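Local coordinates for clostripain-related protein (Bacteroides thetaiotaomicron, PDB 5L20), which probably acts as a clostripain-like cysteine peptidase of family C11, of which this chain holds only an N-terminal part of the peptidase domain, at residues L16-N21 / T53-A58; D32-V37 / S70-L75; K76-P81 / T90-D95. All coordinates share one frame; numbering follows the deposited sequence.

Contact 1: residues L16-N21 / T53-A58; sequences LPWSDN and TTATKA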
loop_
_atom_site.group_PDB
_atom_site.type_symbol
_atom_site.label_atom_id
_atom_site.label_comp_id
_atom_site.label_asym_id
_atom_site.label_seq_id
_atom_site.Cartn_x
_atom_site.Cartn_y
_atom_site.Cartn_z
ATOM N N LEU A 16 3.025 -2.095 2.618
ATOM C CA LEU A 16 3.793 -3.329 2.546
ATOM C C LEU A 16 5.286 -2.994 2.635
ATOM O O LEU A 16 6.030 -3.071 1.633
ATOM C CB LEU A 16 3.458 -4.118 1.260
ATOM C CG LEU A 16 1.976 -4.473 1.108
ATOM C CD1 LEU A 16 1.707 -4.917 -0.338
ATOM C CD2 LEU A 16 1.606 -5.559 2.100
ATOM N N PRO A 17 5.736 -2.584 3.807
ATOM C CA PRO A 17 7.159 -2.268 3.957
ATOM C C PRO A 17 7.996 -3.541 3.868
ATOM O O PRO A 17 7.465 -4.663 3.901
ATOM C CB PRO A 17 7.235 -1.628 5.347
ATOM C CG PRO A 17 6.086 -2.232 6.099
ATOM C CD PRO A 17 4.983 -2.393 5.064
ATOM N N TRP A 18 9.310 -3.370 3.801
ATOM C CA TRP A 18 10.181 -4.525 3.548
ATOM C C TRP A 18 10.072 -5.594 4.622
ATOM O O TRP A 18 10.119 -5.300 5.812
ATOM C CB TRP A 18 11.632 -4.052 3.423
ATOM C CG TRP A 18 12.596 -5.150 3.111
ATOM C CD1 TRP A 18 13.591 -5.607 3.916
ATOM C CD2 TRP A 18 12.653 -5.922 1.905
ATOM N NE1 TRP A 18 14.275 -6.634 3.285
ATOM C CE2 TRP A 18 13.705 -6.847 2.055
ATOM C CE3 TRP A 18 11.898 -5.938 0.730
ATOM C CZ2 TRP A 18 14.044 -7.771 1.053
ATOM C CZ3 TRP A 18 12.233 -6.864 -0.269
ATOM C CH2 TRP A 18 13.293 -7.763 -0.089
ATOM N N SER A 19 9.927 -6.852 4.195
ATOM C CA SER A 19 9.616 -7.968 5.092
ATOM C C SER A 19 10.678 -9.058 5.057
ATOM O O SER A 19 10.538 -10.079 5.722
ATOM C CB SER A 19 8.285 -8.625 4.704
ATOM O OG SER A 19 8.460 -9.329 3.468
ATOM N N ASP A 20 11.718 -8.812 4.263
ATOM C CA ASP A 20 12.799 -9.775 3.966
ATOM C C ASP A 20 12.372 -10.979 3.115
ATOM O O ASP A 20 13.012 -11.243 2.098
ATOM C CB ASP A 20 13.475 -10.256 5.254
ATOM C CG ASP A 20 14.408 -9.197 5.872
ATOM O OD1 ASP A 20 15.351 -8.732 5.172
ATOM O OD2 ASP A 20 14.193 -8.806 7.049
ATOM N N ASN A 21 11.321 -11.706 3.505
ATOM C CA ASN A 21 10.994 -12.991 2.857
ATOM C C ASN A 21 9.507 -13.200 2.553
ATOM O O ASN A 21 9.096 -14.287 2.173
ATOM C CB ASN A 21 11.513 -14.156 3.716
ATOM C CG ASN A 21 10.740 -14.319 5.009
ATOM O OD1 ASN A 21 10.049 -13.401 5.451
ATOM N ND2 ASN A 21 10.861 -15.483 5.625
ATOM N N THR A 53 9.960 -3.028 -2.953
ATOM C CA THR A 53 10.330 -4.132 -3.832
ATOM C C THR A 53 11.707 -4.671 -3.445
ATOM O O THR A 53 12.056 -5.811 -3.784
ATOM C CB THR A 53 10.334 -3.687 -5.284
ATOM O OG1 THR A 53 11.175 -2.540 -5.394
ATOM C CG2 THR A 53 8.930 -3.293 -5.738
ATOM N N THR A 54 12.503 -3.830 -2.777
ATOM C CA THR A 54 13.714 -4.251 -2.070
ATOM C C THR A 54 13.741 -3.520 -0.741
ATOM O O THR A 54 12.844 -2.702 -0.471
ATOM C CB THR A 54 15.013 -3.927 -2.854
ATOM O OG1 THR A 54 15.278 -2.518 -2.767
ATOM C CG2 THR A 54 14.906 -4.356 -4.328
ATOM N N ALA A 55 14.766 -3.753 0.072
ATOM C CA ALA A 55 14.852 -3.086 1.372
ATOM C C ALA A 55 14.961 -1.561 1.239
ATOM O O ALA A 55 14.624 -0.824 2.175
ATOM C CB ALA A 55 16.025 -3.617 2.157
ATOM N N THR A 56 15.413 -1.100 0.076
ATOM C CA THR A 56 15.732 0.309 -0.152
ATOM C C THR A 56 14.985 0.938 -1.328
ATOM O O THR A 56 15.203 2.108 -1.651
ATOM C CB THR A 56 17.236 0.490 -0.420
ATOM O OG1 THR A 56 17.597 -0.307 -1.556
ATOM C CG2 THR A 56 18.038 0.040 0.785
ATOM N N LYS A 57 14.081 0.190 -1.950
ATOM C CA LYS A 57 13.333 0.681 -3.101
ATOM C C LYS A 57 11.854 0.406 -2.897
ATOM O O LYS A 57 11.475 -0.712 -2.552
ATOM C CB LYS A 57 13.797 0.017 -4.403
ATOM C CG LYS A 57 15.195 0.436 -4.842
ATOM C CD LYS A 57 15.564 -0.262 -6.135
ATOM C CE LYS A 57 14.497 -0.022 -7.187
ATOM N NZ LYS A 57 14.721 -0.838 -8.413
ATOM N N ALA A 58 11.022 1.412 -3.128
ATOM C CA ALA A 58 9.583 1.226 -2.997
ATOM C C ALA A 58 8.846 1.980 -4.069
ATOM O O ALA A 58 9.380 2.926 -4.682
ATOM C CB ALA A 58 9.090 1.687 -1.618
#

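Contact 2: residues D32-V37 / S70-L75; sequences DLESVV and SVHKTL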
loop_
_atom_site.group_PDB
_atom_site.type_symbol
_atom_site.label_atom_id
_atom_site.label_comp_id
_atom_site.label_asym_id
_atom_site.label_seq_id
_atom_site.Cartn_x
_atom_site.Cartn_y
_atom_site.Cartn_z
ATOM N N ASP A 32 -4.671 -10.950 -5.531
ATOM C CA ASP A 32 -5.977 -11.283 -4.967
ATOM C C ASP A 32 -6.860 -10.049 -4.795
ATOM O O ASP A 32 -8.054 -10.062 -5.098
ATOM C CB ASP A 32 -5.812 -11.976 -3.610
ATOM C CG ASP A 32 -5.362 -13.421 -3.729
ATOM O OD1 ASP A 32 -5.241 -13.962 -4.862
ATOM O OD2 ASP A 32 -5.157 -14.037 -2.667
ATOM N N LEU A 33 -6.279 -8.953 -4.307
ATOM C CA LEU A 33 -7.068 -7.751 -4.153
ATOM C C LEU A 33 -7.490 -7.185 -5.508
ATOM O O LEU A 33 -8.607 -6.690 -5.648
ATOM C CB LEU A 33 -6.290 -6.724 -3.335
ATOM C CG LEU A 33 -7.011 -5.418 -2.983
ATOM C CD1 LEU A 33 -8.248 -5.679 -2.147
ATOM C CD2 LEU A 33 -6.078 -4.428 -2.245
ATOM N N GLU A 34 -6.616 -7.279 -6.502
ATOM C CA GLU A 34 -6.971 -6.835 -7.855
ATOM C C GLU A 34 -8.178 -7.581 -8.421
ATOM O O GLU A 34 -8.947 -7.011 -9.200
ATOM C CB GLU A 34 -5.788 -6.988 -8.808
ATOM C CG GLU A 34 -4.720 -5.954 -8.617
ATOM C CD GLU A 34 -3.830 -5.776 -9.837
ATOM O OE1 GLU A 34 -4.326 -5.347 -10.905
ATOM O OE2 GLU A 34 -2.626 -6.043 -9.715
ATOM N N SER A 35 -8.359 -8.845 -8.030
ATOM C CA SER A 35 -9.491 -9.591 -8.555
ATOM C C SER A 35 -10.799 -8.951 -8.065
ATOM O O SER A 35 -11.824 -9.072 -8.720
ATOM C CB SER A 35 -9.407 -11.082 -8.179
ATOM O OG SER A 35 -9.717 -11.309 -6.810
ATOM N N VAL A 36 -10.761 -8.239 -6.929
ATOM C CA VAL A 36 -11.924 -7.488 -6.447
ATOM C C VAL A 36 -12.131 -6.160 -7.193
ATOM O O VAL A 36 -13.264 -5.771 -7.489
ATOM C CB VAL A 36 -11.794 -7.192 -4.922
ATOM C CG1 VAL A 36 -12.925 -6.294 -4.413
ATOM C CG2 VAL A 36 -11.747 -8.512 -4.132
ATOM N N VAL A 37 -11.037 -5.462 -7.491
ATOM C CA VAL A 37 -11.114 -4.210 -8.257
ATOM C C VAL A 37 -11.750 -4.451 -9.615
ATOM O O VAL A 37 -12.516 -3.621 -10.097
ATOM C CB VAL A 37 -9.718 -3.570 -8.421
ATOM C CG1 VAL A 37 -9.745 -2.352 -9.394
ATOM C CG2 VAL A 37 -9.201 -3.149 -7.051
ATOM N N SER A 70 -8.732 -4.057 -14.146
ATOM C CA SER A 70 -7.871 -3.507 -13.103
ATOM C C SER A 70 -6.675 -2.862 -13.794
ATOM O O SER A 70 -6.283 -3.283 -14.886
ATOM C CB SER A 70 -7.420 -4.592 -12.120
ATOM O OG SER A 70 -6.888 -4.034 -10.917
ATOM N N VAL A 71 -6.112 -1.825 -13.187
ATOM C CA VAL A 71 -4.905 -1.216 -13.734
ATOM C C VAL A 71 -4.039 -0.623 -12.614
ATOM O O VAL A 71 -4.568 -0.094 -11.642
ATOM C CB VAL A 71 -5.263 -0.125 -14.782
ATOM C CG1 VAL A 71 -6.090 0.982 -14.156
ATOM C CG2 VAL A 71 -4.012 0.440 -15.423
ATOM N N HIS A 72 -2.719 -0.759 -12.744
ATOM C CA HIS A 72 -1.761 -0.116 -11.840
ATOM C C HIS A 72 -1.375 1.251 -12.366
ATOM O O HIS A 72 -0.720 1.348 -13.426
ATOM C CB HIS A 72 -0.460 -0.902 -11.695
ATOM C CG HIS A 72 -0.561 -2.186 -10.933
ATOM N ND1 HIS A 72 0.466 -2.644 -10.137
ATOM C CD2 HIS A 72 -1.536 -3.127 -10.873
ATOM C CE1 HIS A 72 0.130 -3.819 -9.618
ATOM N NE2 HIS A 72 -1.079 -4.131 -10.048
ATOM N N LYS A 73 -1.748 2.305 -11.646
ATOM C CA LYS A 73 -1.288 3.658 -11.986
ATOM C C LYS A 73 -0.155 4.016 -11.038
ATOM O O LYS A 73 -0.407 4.242 -9.851
ATOM C CB LYS A 73 -2.410 4.686 -11.866
ATOM N N THR A 74 1.090 4.047 -11.521
ATOM C CA THR A 74 2.234 4.378 -10.668
ATOM C C THR A 74 2.214 5.858 -10.308
ATOM O O THR A 74 2.107 6.737 -11.172
ATOM C CB THR A 74 3.576 3.998 -11.345
ATOM O OG1 THR A 74 3.551 2.598 -11.663
ATOM C CG2 THR A 74 4.764 4.263 -10.440
ATOM N N LEU A 75 2.305 6.136 -9.013
ATOM C CA LEU A 75 2.180 7.509 -8.533
ATOM C C LEU A 75 3.554 8.098 -8.270
ATOM O O LEU A 75 3.798 9.266 -8.583
ATOM C CB LEU A 75 1.336 7.538 -7.270
ATOM C CG LEU A 75 -0.079 6.992 -7.519
ATOM C CD1 LEU A 75 -0.826 6.981 -6.187
ATOM C CD2 LEU A 75 -0.846 7.838 -8.497
#

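Contact 3: residues K76-P81 / T90-D95; sequences KNYTDP and TSILND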
loop_
_atom_site.group_PDB
_atom_site.type_symbol
_atom_site.label_atom_id
_atom_site.label_comp_id
_atom_site.label_asym_id
_atom_site.label_seq_id
_atom_site.Cartn_x
_atom_site.Cartn_y
_atom_site.Cartn_z
ATOM N N LYS A 76 4.435 7.318 -7.652
ATOM C CA LYS A 76 5.819 7.736 -7.456
ATOM C C LYS A 76 6.679 6.571 -7.002
ATOM O O LYS A 76 6.168 5.519 -6.600
ATOM C CB LYS A 76 5.928 8.882 -6.446
ATOM C CG LYS A 76 5.485 8.510 -5.052
ATOM C CD LYS A 76 5.620 9.701 -4.076
ATOM C CE LYS A 76 7.053 10.006 -3.719
ATOM N NZ LYS A 76 7.146 11.110 -2.725
ATOM N N ASN A 77 7.991 6.756 -7.087
ATOM C CA ASN A 77 8.933 5.795 -6.564
ATOM C C ASN A 77 9.773 6.388 -5.459
ATOM O O ASN A 77 9.865 7.625 -5.335
ATOM C CB ASN A 77 9.812 5.267 -7.691
ATOM C CG ASN A 77 9.010 4.492 -8.704
ATOM O OD1 ASN A 77 8.673 3.329 -8.469
ATOM N ND2 ASN A 77 8.653 5.130 -9.813
ATOM N N TYR A 78 10.363 5.523 -4.641
ATOM C CA TYR A 78 11.147 5.960 -3.510
ATOM C C TYR A 78 12.507 5.304 -3.507
ATOM O O TYR A 78 12.628 4.108 -3.799
ATOM C CB TYR A 78 10.481 5.617 -2.169
ATOM C CG TYR A 78 9.102 6.169 -1.927
ATOM C CD1 TYR A 78 7.989 5.560 -2.487
ATOM C CD2 TYR A 78 8.913 7.256 -1.106
ATOM C CE1 TYR A 78 6.712 6.045 -2.253
ATOM C CE2 TYR A 78 7.638 7.748 -0.849
ATOM C CZ TYR A 78 6.548 7.137 -1.445
ATOM O OH TYR A 78 5.280 7.611 -1.209
ATOM N N THR A 79 13.517 6.083 -3.143
ATOM C CA THR A 79 14.849 5.549 -2.902
ATOM C C THR A 79 15.200 5.767 -1.435
ATOM O O THR A 79 15.010 6.866 -0.919
ATOM C CB THR A 79 15.884 6.217 -3.830
ATOM O OG1 THR A 79 15.619 5.818 -5.181
ATOM C CG2 THR A 79 17.291 5.800 -3.453
ATOM N N ASP A 80 15.660 4.712 -0.769
ATOM C CA ASP A 80 15.951 4.751 0.669
ATOM C C ASP A 80 14.828 5.353 1.525
ATOM O O ASP A 80 15.107 6.171 2.401
ATOM C CB ASP A 80 17.239 5.550 0.937
ATOM C CG ASP A 80 18.452 4.984 0.202
ATOM O OD1 ASP A 80 18.610 3.749 0.189
ATOM O OD2 ASP A 80 19.242 5.777 -0.362
ATOM N N PRO A 81 13.567 4.949 1.293
ATOM C CA PRO A 81 12.524 5.496 2.182
ATOM C C PRO A 81 12.748 5.068 3.627
ATOM O O PRO A 81 13.167 3.941 3.861
ATOM C CB PRO A 81 11.237 4.893 1.632
ATOM C CG PRO A 81 11.657 3.625 0.998
ATOM C CD PRO A 81 13.054 3.884 0.417
ATOM N N THR A 90 5.151 9.281 8.279
ATOM C CA THR A 90 4.356 10.488 8.054
ATOM C C THR A 90 4.467 10.987 6.613
ATOM O O THR A 90 3.472 11.324 5.985
ATOM C CB THR A 90 4.804 11.590 9.009
ATOM O OG1 THR A 90 4.457 11.208 10.350
ATOM C CG2 THR A 90 4.123 12.940 8.666
ATOM N N SER A 91 5.677 10.994 6.073
ATOM C CA SER A 91 5.848 11.482 4.720
ATOM C C SER A 91 5.122 10.600 3.697
ATOM O O SER A 91 4.501 11.116 2.748
ATOM C CB SER A 91 7.328 11.588 4.388
ATOM O OG SER A 91 7.483 12.184 3.115
ATOM N N ILE A 92 5.177 9.281 3.902
ATOM C CA ILE A 92 4.447 8.363 3.022
ATOM C C ILE A 92 2.930 8.610 3.124
ATOM O O ILE A 92 2.233 8.680 2.111
ATOM C CB ILE A 92 4.800 6.887 3.336
ATOM C CG1 ILE A 92 6.243 6.618 2.921
ATOM C CG2 ILE A 92 3.889 5.927 2.592
ATOM C CD1 ILE A 92 6.843 5.379 3.578
ATOM N N LEU A 93 2.440 8.773 4.354
ATOM C CA LEU A 93 1.015 9.023 4.516
ATOM C C LEU A 93 0.599 10.387 3.941
ATOM O O LEU A 93 -0.533 10.567 3.502
ATOM C CB LEU A 93 0.639 8.941 5.996
ATOM C CG LEU A 93 0.657 7.541 6.589
ATOM C CD1 LEU A 93 0.411 7.634 8.067
ATOM C CD2 LEU A 93 -0.400 6.643 5.944
ATOM N N ASN A 94 1.505 11.369 3.953
ATOM C CA ASN A 94 1.189 12.659 3.317
ATOM C C ASN A 94 1.137 12.516 1.786
ATOM O O ASN A 94 0.292 13.118 1.133
ATOM C CB ASN A 94 2.209 13.740 3.700
ATOM C CG ASN A 94 2.028 14.224 5.125
ATOM O OD1 ASN A 94 0.957 14.048 5.730
ATOM N ND2 ASN A 94 3.071 14.847 5.676
ATOM N N ASP A 95 1.999 11.651 1.246
ATOM C CA ASP A 95 1.915 11.324 -0.187
ATOM C C ASP A 95 0.535 10.691 -0.482
ATOM O O ASP A 95 -0.131 11.044 -1.452
ATOM C CB ASP A 95 3.016 10.346 -0.595
ATOM C CG ASP A 95 4.394 10.977 -0.667
ATOM O OD1 ASP A 95 4.504 12.219 -0.797
ATOM O OD2 ASP A 95 5.360 10.189 -0.642
#

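Contact 1: residues L16-N21 / T53-A58
Trp18 lies flat against the peptide backbone of Thr54 and Ala55. Ala55 N sits 3.5 Å above the middle of the Trp18 indole. Toward the rim of the same face, Thr54 C comes within 3.4 Å of Trp18 CE3. Beside them the methyl of Ala55 makes a CH-pi contact, its CB 3.7 Å from the centroid of the five-membered ring of Trp18 and 13° off the normal. No hydrogen bond joins the two segments. An alanine suits this position because its single methyl can rest on the ring while its small size lets the main chain lie against the indole face.

A second shell of bonds steadies both partners. Trp18 carries CG anti to the backbone N (chi1 -178°), which swings the indole across to 53-58. The other face of the ring is met by Asp20 N, and Trp18 NE1 gives its hydrogen to Asp20 OD1 at 3.0 Å. That bond is bent to 136° and enters from above the carboxylate plane. On the 53-58 side, Thr54 OG1 accepts from Thr56 N at 3.2 Å, an ST turn that shapes the corner carrying Ala55, whose O also takes a hydrogen bond from Tyr83 OH.

These loops lie beyond strands 10-16 and 45-52 of the alpha/beta core, with Trp18 also touching Cys52 and Thr23. Replacing Trp18 with a serine would probably open a gap above the 54-55 peptide and deprive Asp20 OD1 of its indole donor. Lacking polar bonds across it, the junction relies on shape and dispersion, while the indole's polar edge is satisfied within its own loop.

Contact 2: residues D32-V37 / S70-L75
Ser70, at the start of 70-75, meets Glu34 of the helix through its hydroxyl: Ser70 OG donates to Glu34 OE1 at 2.9 Å. OG is placed anti to the backbone N of Ser70, which turns it toward the helix. It reaches the carboxylate on the anti side, slightly out of the carboxylate plane. The same Ser70 OG lies 3.6 Å from Val37 CG1, so one small side chain serves both a charged and an apolar neighbour. A serine fits here because the two backbones come close, the CA atoms of Val37 and Ser70 being 5.9 Å apart. Val37 is buried, and it also touches Ile47 of strand 45-52 and Leu42 in the loop after the helix.

Helix 23-37 packs on one face of the mixed sheet and is the connection between the parallel strands 10-16 and 45-52, a beta-alpha-beta crossover of the caspase-like fold expected for clostripain relatives. Strand 69-79 is an outermost strand of that sheet within this chain. The axes of segments 32-37 and 70-75 pass 8.3 Å apart at an angle of 116°, and within these segments the strand's share of the contact falls to Ser70 and His72.

Two residues on, His72 brings the edge of its imidazole to the other carboxylate oxygen. His72 NE2 donates to Glu34 OE2 at 2.5 Å, a very short bond that is nearly straight at 164°, with the ring and carboxylate planes 54° apart. A glutamate suits the helix position because its chain, extended beyond CG, carries the carboxylate out to the strand, where each oxygen takes one donor. Phe61 of the neighbouring strand 57-66 stacks with the His72 ring, and both His72 and Glu34 touch Leu63.

Contact 3: residues K76-P81 / T90-D95
Lys76 sends its ammonium to Asp95 of the helix, Lys76 NZ donating to Asp95 OD2 at 2.9 Å in a salt bridge. The nitrogen comes from above the carboxylate, 41° out of its plane. The chain first leaves CA with CG between the backbone N and the carbonyl carbon, then bends about the CG-CD bond (chi3 -73°). This bend lays Lys76 CE 3.6 Å above the plane of the Tyr78 ring, toward its rim. A lysine suits the place because its long, flexible chain can pack its methylenes beside the aromatic ring and still deliver charge to the acid.

Strand 76-79 and helix 90-95 run almost antiparallel, at 170°, with their axes 11.8 Å apart, a spacing spanned here by the long chains of Lys76 and Tyr78, which come to a short aspartate. They belong to an alpha/beta sandwich in which helix 86-99 covers the face of the sheet opposite helix 23-37.

Tyr78 points its hydroxyl at the helix. Tyr78 OH donates to Asp95 OD2 at 2.6 Å, on the anti side and slightly out of the carboxylate plane, the acid lying at the edge of the ring. OD2 is thus gripped by two donors, while OD1 has its own salt bridge to Arg98. For a buried aspartate, such positive neighbours would be expected to favour the ionised form. Next to the hydroxyl-bearing carbon, Tyr78 CE2 makes a looser apolar contact with Ile92 CG1 at 4.2 Å. Ile92 also packs on Phe13 of strand 10-16, and Phe50 meets the Tyr78 ring edge-to-face.

In the fold
Strand 69-79 is shared by contacts 2 and 3: its first half meets helix 23-37 and its second half helix 86-99, on opposite sides of the chain's centre, the contact centres about 20 Å apart. Both are partly buried and each is built around one acid from a helix. In contact 2 the two carboxylate oxygens take separate donors, one from an exposed histidine, whereas in contact 3 one oxygen of a buried aspartate takes two. Contact 1 is a surface contact of loops, made by aromatic and backbone packing. It nevertheless joins contact 3 through the sheet: Ala58 O lies 2.8 Å from Tyr78 N, a probable hydrogen bond between neighbouring strands.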